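Local structure of putative uncharacterized protein (Ustilago maydis, 4GNX) at residues R63-Y74 with F99-D110. The protein binds single-stranded DNA as part of the replication protein A complex, through a chain built of successive OB-fold domains. Numbering follows the deposited sequence.
Sequences RFYPLLQENHVY and FENSTEIEECTD
Ile105 sends its side chain into an apolar pocket lined by Phe64, Leu67, Leu68 and Tyr74. Its CD1 methyl lies over one face of the Phe64 ring, 3.9 Å from the ring centroid, a CH-pi contact. CG1 lies beside the backbone N and anti to the carbonyl carbon (chi1 -60°), which puts CG2 anti to that N, where it meets Leu68 CD2 at 3.8 Å and Tyr74 CD2 at 3.7 Å. A beta-branched residue suits this strand position because its two arms reach different neighbours. Phe99 packs against the same cluster: its ring meets that of Phe64 obliquely, planes 68° apart, and its CE2 touches Leu68 CD1.

Polar contacts lie at both ends of this core. At one, Arg63, bent at chi3 (59°), brings its guanidinium to the turn Glu100 to Thr103, where NH2 donates to Thr103 O at 3.3 Å and NH1 makes a weak bond to Glu100 O; arginine's long chain and several N-H groups suit it to reach both carbonyls. At the other, His72 offers a ring N-H to a carboxylate, ND1 donating to the syn lone pair of Glu107 OE1 at 2.8 Å, and Cys108 N hydrogen-bonds to Val73 O. Tyr74 and Glu107 form an antiparallel non-hydrogen-bonded pair, with Glu107 CG over the tyrosine ring. Further out, Tyr74 OH accepts a bond from Gln69 N, which helps fix the ring, and Arg80 salt-bridges Glu100.

Strand 104-107 thus edges the OB-fold sheet beside strand 73-77. Buried apolar contacts probably supply most of its adhesion, the Arg63 and His72 bonds adding direction at the more exposed ends.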
ATOM      1  N   ARG C  63      14.159  35.080  -6.805  1.00 76.93           N
ATOM      2  CA  ARG C  63      15.266  35.498  -5.983  1.00 78.33           C
ATOM      3  C   ARG C  63      16.305  34.402  -5.756  1.00 75.35           C
ATOM      4  O   ARG C  63      17.504  34.670  -5.799  1.00 77.31           O
ATOM      5  CB  ARG C  63      14.748  36.047  -4.654  1.00 79.39           C
ATOM      6  CG  ARG C  63      13.980  37.344  -4.814  1.00 85.64           C
ATOM      7  CD  ARG C  63      13.521  37.942  -3.497  1.00 88.95           C
ATOM      8  NE  ARG C  63      14.621  38.226  -2.576  1.00 93.19           N
ATOM      9  CZ  ARG C  63      14.675  37.802  -1.310  1.00 93.16           C
ATOM     10  NH1 ARG C  63      13.680  37.081  -0.796  1.00 88.18           N
ATOM     11  NH2 ARG C  63      15.720  38.113  -0.545  1.00 96.32           N
ATOM     12  N   PHE C  64      15.864  33.168  -5.534  1.00 71.12           N
ATOM     13  CA  PHE C  64      16.796  32.136  -5.081  1.00 68.13           C
ATOM     14  C   PHE C  64      17.027  30.934  -5.986  1.00 66.50           C
ATOM     15  O   PHE C  64      18.051  30.255  -5.846  1.00 64.98           O
ATOM     16  CB  PHE C  64      16.424  31.679  -3.678  1.00 65.49           C
ATOM     17  CG  PHE C  64      16.292  32.810  -2.706  1.00 68.25           C
ATOM     18  CD1 PHE C  64      17.360  33.675  -2.473  1.00 72.60           C
ATOM     19  CD2 PHE C  64      15.106  33.030  -2.033  1.00 66.66           C
ATOM     20  CE1 PHE C  64      17.241  34.729  -1.577  1.00 73.68           C
ATOM     21  CE2 PHE C  64      14.988  34.075  -1.133  1.00 68.63           C
ATOM     22  CZ  PHE C  64      16.055  34.925  -0.906  1.00 71.59           C
ATOM     23  N   TYR C  65      16.097  30.666  -6.903  1.00 66.46           N
ATOM     24  CA  TYR C  65      16.253  29.506  -7.770  1.00 65.60           C
ATOM     25  C   TYR C  65      17.586  29.569  -8.509  1.00 67.33           C
ATOM     26  O   TYR C  65      18.350  28.599  -8.468  1.00 66.14           O
ATOM     27  CB  TYR C  65      15.096  29.309  -8.754  1.00 66.86           C
ATOM     28  CG  TYR C  65      15.238  28.017  -9.533  1.00 67.43           C
ATOM     29  CD1 TYR C  65      14.796  26.804  -8.992  1.00 65.68           C
ATOM     30  CD2 TYR C  65      15.847  27.992 -10.787  1.00 69.64           C
ATOM     31  CE1 TYR C  65      14.933  25.610  -9.690  1.00 66.16           C
ATOM     32  CE2 TYR C  65      15.994  26.803 -11.489  1.00 70.82           C
ATOM     33  CZ  TYR C  65      15.536  25.617 -10.937  1.00 69.44           C
ATOM     34  OH  TYR C  65      15.675  24.431 -11.625  1.00 71.16           O
ATOM     35  N   PRO C  66      17.881  30.713  -9.164  1.00 70.14           N
ATOM     36  CA  PRO C  66      19.166  30.809  -9.853  1.00 72.74           C
ATOM     37  C   PRO C  66      20.317  30.669  -8.870  1.00 71.73           C
ATOM     38  O   PRO C  66      21.319  30.041  -9.180  1.00 73.99           O
ATOM     39  CB  PRO C  66      19.144  32.223 -10.438  1.00 76.34           C
ATOM     40  CG  PRO C  66      17.703  32.579 -10.529  1.00 75.61           C
ATOM     41  CD  PRO C  66      17.092  31.949  -9.319  1.00 71.47           C
ATOM     42  N   LEU C  67      20.136  31.213  -7.676  1.00 69.82           N
ATOM     43  CA  LEU C  67      21.194  31.311  -6.678  1.00 70.34           C
ATOM     44  C   LEU C  67      21.670  29.988  -6.072  1.00 67.70           C
ATOM     45  O   LEU C  67      22.816  29.877  -5.649  1.00 68.90           O
ATOM     46  CB  LEU C  67      20.740  32.265  -5.565  1.00 69.81           C
ATOM     47  CG  LEU C  67      21.661  32.653  -4.409  1.00 70.28           C
ATOM     48  CD1 LEU C  67      23.010  33.171  -4.897  1.00 75.45           C
ATOM     49  CD2 LEU C  67      20.968  33.694  -3.549  1.00 69.67           C
ATOM     50  N   LEU C  68      20.797  28.989  -6.014  1.00 65.03           N
ATOM     51  CA  LEU C  68      21.140  27.753  -5.309  1.00 62.86           C
ATOM     52  C   LEU C  68      21.437  26.620  -6.280  1.00 63.53           C
ATOM     53  O   LEU C  68      20.618  26.306  -7.142  1.00 63.04           O
ATOM     54  CB  LEU C  68      20.021  27.353  -4.344  1.00 59.43           C
ATOM     55  CG  LEU C  68      19.705  28.240  -3.135  1.00 58.94           C
ATOM     56  CD1 LEU C  68      18.320  27.900  -2.602  1.00 55.87           C
ATOM     57  CD2 LEU C  68      20.756  28.085  -2.045  1.00 59.33           C
ATOM     58  N   GLN C  69      22.606  26.006  -6.138  1.00 65.60           N
ATOM     59  CA  GLN C  69      23.045  24.986  -7.087  1.00 68.72           C
ATOM     60  C   GLN C  69      23.520  23.739  -6.364  1.00 67.48           C
ATOM     61  O   GLN C  69      24.222  23.838  -5.358  1.00 68.28           O
ATOM     62  CB  GLN C  69      24.144  25.545  -7.997  1.00 74.53           C
ATOM     63  CG  GLN C  69      23.655  26.608  -8.964  1.00 78.07           C
ATOM     64  CD  GLN C  69      24.790  27.270  -9.725  1.00 89.35           C
ATOM     65  OE1 GLN C  69      25.950  26.834  -9.655  1.00 94.68           O
ATOM     66  NE2 GLN C  69      24.466  28.332 -10.467  1.00 92.85           N
ATOM     67  N   GLU C  70      23.142  22.568  -6.877  1.00 66.50           N
ATOM     68  CA  GLU C  70      23.441  21.304  -6.189  1.00 65.91           C
ATOM     69  C   GLU C  70      24.913  21.071  -5.850  1.00 67.08           C
ATOM     70  O   GLU C  70      25.807  21.413  -6.607  1.00 70.70           O
ATOM     71  CB  GLU C  70      22.812  20.063  -6.858  1.00 68.11           C
ATOM     72  CG  GLU C  70      22.087  20.272  -8.183  1.00 72.33           C
ATOM     73  CD  GLU C  70      21.008  19.217  -8.433  1.00 73.20           C
ATOM     74  OE1 GLU C  70      20.063  19.112  -7.616  1.00 70.38           O
ATOM     75  OE2 GLU C  70      21.098  18.488  -9.450  1.00 77.61           O
ATOM     76  N   ASN C  71      25.123  20.525  -4.660  1.00 64.56           N
ATOM     77  CA  ASN C  71      26.423  20.153  -4.151  1.00 67.34           C
ATOM     78  C   ASN C  71      27.258  21.343  -3.686  1.00 69.66           C
ATOM     79  O   ASN C  71      28.339  21.167  -3.114  1.00 72.59           O
ATOM     80  CB  ASN C  71      27.171  19.293  -5.165  1.00 71.24           C
ATOM     81  CG  ASN C  71      28.191  18.396  -4.514  1.00 73.87           C
ATOM     82  OD1 ASN C  71      27.968  17.875  -3.416  1.00 71.96           O
ATOM     83  ND2 ASN C  71      29.321  18.213  -5.179  1.00 78.61           N
ATOM     84  N   HIS C  72      26.742  22.548  -3.920  1.00 68.53           N
ATOM     85  CA  HIS C  72      27.347  23.772  -3.395  1.00 70.54           C
ATOM     86  C   HIS C  72      26.840  24.041  -1.998  1.00 67.04           C
ATOM     87  O   HIS C  72      25.779  23.547  -1.624  1.00 62.23           O
ATOM     88  CB  HIS C  72      27.053  24.952  -4.313  1.00 71.92           C
ATOM     89  CG  HIS C  72      27.745  24.873  -5.654  1.00 75.96           C
ATOM     90  ND1 HIS C  72      28.813  25.628  -5.959  1.00 81.21           N
ATOM     91  CD2 HIS C  72      27.478  24.096  -6.777  1.00 76.33           C
ATOM     92  CE1 HIS C  72      29.214  25.352  -7.214  1.00 84.80           C
ATOM     93  NE2 HIS C  72      28.396  24.415  -7.715  1.00 81.61           N
ATOM     94  N   VAL C  73      27.595  24.830  -1.232  1.00 69.91           N
ATOM     95  CA  VAL C  73      27.379  25.029   0.213  1.00 68.38           C
ATOM     96  C   VAL C  73      27.007  26.473   0.528  1.00 68.69           C
ATOM     97  O   VAL C  73      27.661  27.400   0.054  1.00 73.25           O
ATOM     98  CB  VAL C  73      28.649  24.673   1.016  1.00 72.16           C
ATOM     99  CG1 VAL C  73      28.533  25.121   2.466  1.00 71.09           C
ATOM    100  CG2 VAL C  73      28.938  23.182   0.930  1.00 72.54           C
ATOM    101  N   TYR C  74      25.977  26.666   1.347  1.00 64.68           N
ATOM    102  CA  TYR C  74      25.454  28.008   1.567  1.00 64.82           C
ATOM    103  C   TYR C  74      25.190  28.374   3.024  1.00 64.61           C
ATOM    104  O   TYR C  74      24.933  27.512   3.870  1.00 62.56           O
ATOM    105  CB  TYR C  74      24.161  28.193   0.778  1.00 61.39           C
ATOM    106  CG  TYR C  74      24.279  27.961  -0.710  1.00 62.08           C
ATOM    107  CD1 TYR C  74      24.228  26.671  -1.242  1.00 60.26           C
ATOM    108  CD2 TYR C  74      24.412  29.033  -1.593  1.00 64.92           C
ATOM    109  CE1 TYR C  74      24.320  26.458  -2.609  1.00 61.61           C
ATOM    110  CE2 TYR C  74      24.498  28.826  -2.961  1.00 66.13           C
ATOM    111  CZ  TYR C  74      24.454  27.536  -3.462  1.00 64.34           C
ATOM    112  OH  TYR C  74      24.543  27.318  -4.814  1.00 66.12           O
ATOM    113  N   PHE C  99      11.270  29.923   2.426  1.00 52.98           N
ATOM    114  CA  PHE C  99      11.939  31.170   2.160  1.00 55.50           C
ATOM    115  C   PHE C  99      10.929  32.305   2.102  1.00 59.95           C
ATOM    116  O   PHE C  99       9.975  32.280   1.316  1.00 58.95           O
ATOM    117  CB  PHE C  99      12.706  31.101   0.847  1.00 54.37           C
ATOM    118  CG  PHE C  99      13.753  30.034   0.808  1.00 51.57           C
ATOM    119  CD1 PHE C  99      14.504  29.720   1.943  1.00 50.43           C
ATOM    120  CD2 PHE C  99      14.028  29.370  -0.387  1.00 51.29           C
ATOM    121  CE1 PHE C  99      15.490  28.739   1.897  1.00 48.88           C
ATOM    122  CE2 PHE C  99      15.010  28.390  -0.440  1.00 50.35           C
ATOM    123  CZ  PHE C  99      15.745  28.078   0.703  1.00 49.08           C
ATOM    124  N   GLU C 100      11.152  33.287   2.964  1.00 65.97           N
ATOM    125  CA  GLU C 100      10.428  34.549   2.933  1.00 73.49           C
ATOM    126  C   GLU C 100      11.293  35.612   2.232  1.00 74.04           C
ATOM    127  O   GLU C 100      12.445  35.349   1.871  1.00 71.12           O
ATOM    128  CB  GLU C 100      10.028  34.973   4.358  1.00 79.85           C
ATOM    129  CG  GLU C 100      11.152  34.864   5.388  1.00 85.02           C
ATOM    130  CD  GLU C 100      10.706  35.137   6.822  1.00 91.26           C
ATOM    131  OE1 GLU C 100       9.657  35.799   7.027  1.00 98.04           O
ATOM    132  OE2 GLU C 100      11.418  34.692   7.754  1.00 89.41           O
ATOM    133  N   ASN C 101      10.738  36.801   2.028  1.00 77.33           N
ATOM    134  CA  ASN C 101      11.484  37.862   1.363  1.00 80.16           C
ATOM    135  C   ASN C 101      12.701  38.381   2.127  1.00 79.98           C
ATOM    136  O   ASN C 101      13.669  38.819   1.516  1.00 80.62           O
ATOM    137  CB  ASN C 101      10.561  38.996   0.925  1.00 85.23           C
ATOM    138  CG  ASN C 101       9.874  38.696  -0.391  1.00 86.16           C
ATOM    139  OD1 ASN C 101       8.895  39.345  -0.749  1.00 89.75           O
ATOM    140  ND2 ASN C 101      10.387  37.701  -1.122  1.00 83.24           N
ATOM    141  N   SER C 102      12.662  38.296   3.453  1.00 78.30           N
ATOM    142  CA  SER C 102      13.804  38.676   4.284  1.00 79.44           C
ATOM    143  C   SER C 102      14.984  37.678   4.228  1.00 75.87           C
ATOM    144  O   SER C 102      16.020  37.897   4.867  1.00 76.17           O
ATOM    145  CB  SER C 102      13.353  38.838   5.737  1.00 80.02           C
ATOM    146  OG  SER C 102      13.507  37.621   6.455  1.00 75.93           O
ATOM    147  N   THR C 103      14.821  36.588   3.483  1.00 72.10           N
ATOM    148  CA  THR C 103      15.769  35.479   3.535  1.00 69.13           C
ATOM    149  C   THR C 103      17.127  35.824   2.910  1.00 72.94           C
ATOM    150  O   THR C 103      17.207  36.317   1.783  1.00 75.02           O
ATOM    151  CB  THR C 103      15.163  34.185   2.939  1.00 64.29           C
ATOM    152  OG1 THR C 103      14.129  33.709   3.802  1.00 62.26           O
ATOM    153  CG2 THR C 103      16.202  33.078   2.809  1.00 61.58           C
ATOM    154  N   GLU C 104      18.181  35.562   3.680  1.00 74.05           N
ATOM    155  CA  GLU C 104      19.562  35.786   3.278  1.00 77.31           C
ATOM    156  C   GLU C 104      20.216  34.468   2.882  1.00 73.57           C
ATOM    157  O   GLU C 104      20.277  33.528   3.687  1.00 70.08           O
ATOM    158  CB  GLU C 104      20.355  36.393   4.441  1.00 82.73           C
ATOM    159  CG  GLU C 104      20.126  37.878   4.701  1.00 90.30           C
ATOM    160  CD  GLU C 104      21.227  38.773   4.128  1.00 99.19           C
ATOM    161  OE1 GLU C 104      21.979  38.337   3.219  1.00101.24           O
ATOM    162  OE2 GLU C 104      21.347  39.929   4.591  1.00103.51           O
ATOM    163  N   ILE C 105      20.701  34.412   1.644  1.00 73.94           N
ATOM    164  CA  ILE C 105      21.526  33.307   1.159  1.00 71.86           C
ATOM    165  C   ILE C 105      22.831  33.858   0.574  1.00 78.72           C
ATOM    166  O   ILE C 105      22.824  34.717  -0.321  1.00 81.03           O
ATOM    167  CB  ILE C 105      20.798  32.449   0.107  1.00 67.23           C
ATOM    168  CG1 ILE C 105      19.520  31.854   0.700  1.00 63.56           C
ATOM    169  CG2 ILE C 105      21.719  31.356  -0.420  1.00 66.28           C
ATOM    170  CD1 ILE C 105      18.618  31.185  -0.312  1.00 62.08           C
ATOM    171  N   GLU C 106      23.947  33.371   1.107  1.00 81.06           N
ATOM    172  CA  GLU C 106      25.268  33.690   0.584  1.00 86.25           C
ATOM    173  C   GLU C 106      26.111  32.421   0.594  1.00 86.20           C
ATOM    174  O   GLU C 106      26.126  31.695   1.586  1.00 83.84           O
ATOM    175  CB  GLU C 106      25.923  34.803   1.407  1.00 91.61           C
ATOM    176  CG  GLU C 106      25.409  36.193   1.049  1.00 95.68           C
ATOM    177  CD  GLU C 106      25.767  37.273   2.062  1.00100.02           C
ATOM    178  OE1 GLU C 106      25.280  37.216   3.217  1.00 98.25           O
ATOM    179  OE2 GLU C 106      26.513  38.201   1.684  1.00104.47           O
ATOM    180  N   GLU C 107      26.796  32.152  -0.520  1.00 88.94           N
ATOM    181  CA  GLU C 107      27.600  30.935  -0.679  1.00 88.16           C
ATOM    182  C   GLU C 107      28.909  30.970   0.124  1.00 92.60           C
ATOM    183  O   GLU C 107      29.509  32.030   0.313  1.00 97.00           O
ATOM    184  CB  GLU C 107      27.879  30.660  -2.159  1.00 89.42           C
ATOM    185  CG  GLU C 107      28.634  29.363  -2.404  1.00 90.05           C
ATOM    186  CD  GLU C 107      28.676  28.944  -3.858  1.00 91.20           C
ATOM    187  OE1 GLU C 107      28.891  27.736  -4.106  1.00 90.61           O
ATOM    188  OE2 GLU C 107      28.499  29.807  -4.744  1.00 92.52           O
ATOM    189  N   CYS C 108      29.331  29.793   0.586  1.00 91.93           N
ATOM    190  CA  CYS C 108      30.523  29.618   1.421  1.00 96.02           C
ATOM    191  C   CYS C 108      31.754  29.218   0.634  1.00102.84           C
ATOM    192  O   CYS C 108      31.653  28.622  -0.440  1.00101.72           O
ATOM    193  CB  CYS C 108      30.284  28.540   2.470  1.00 91.95           C
ATOM    194  SG  CYS C 108      29.310  29.096   3.875  1.00 89.64           S
ATOM    195  N   THR C 109      32.917  29.529   1.207  1.00110.34           N
ATOM    196  CA  THR C 109      34.208  29.160   0.640  1.00117.20           C
ATOM    197  C   THR C 109      34.774  27.911   1.332  1.00119.84           C
ATOM    198  O   THR C 109      35.572  27.188   0.743  1.00123.78           O
ATOM    199  CB  THR C 109      35.204  30.333   0.716  1.00123.77           C
ATOM    200  OG1 THR C 109      34.486  31.574   0.709  1.00121.59           O
ATOM    201  CG2 THR C 109      36.158  30.300  -0.469  1.00130.12           C
ATOM    202  N   ASP C 110      34.356  27.662   2.574  1.00119.81           N
ATOM    203  CA  ASP C 110      34.683  26.419   3.282  1.00121.84           C
ATOM    204  C   ASP C 110      33.626  25.361   3.026  1.00117.03           C
ATOM    205  O   ASP C 110      32.434  25.604   3.228  1.00108.94           O
ATOM    206  CB  ASP C 110      34.775  26.649   4.790  1.00123.19           C
ATOM    207  CG  ASP C 110      35.924  27.538   5.174  1.00133.19           C
ATOM    208  OD1 ASP C 110      36.276  28.440   4.385  1.00138.36           O
ATOM    209  OD2 ASP C 110      36.472  27.344   6.277  1.00137.90           O
TER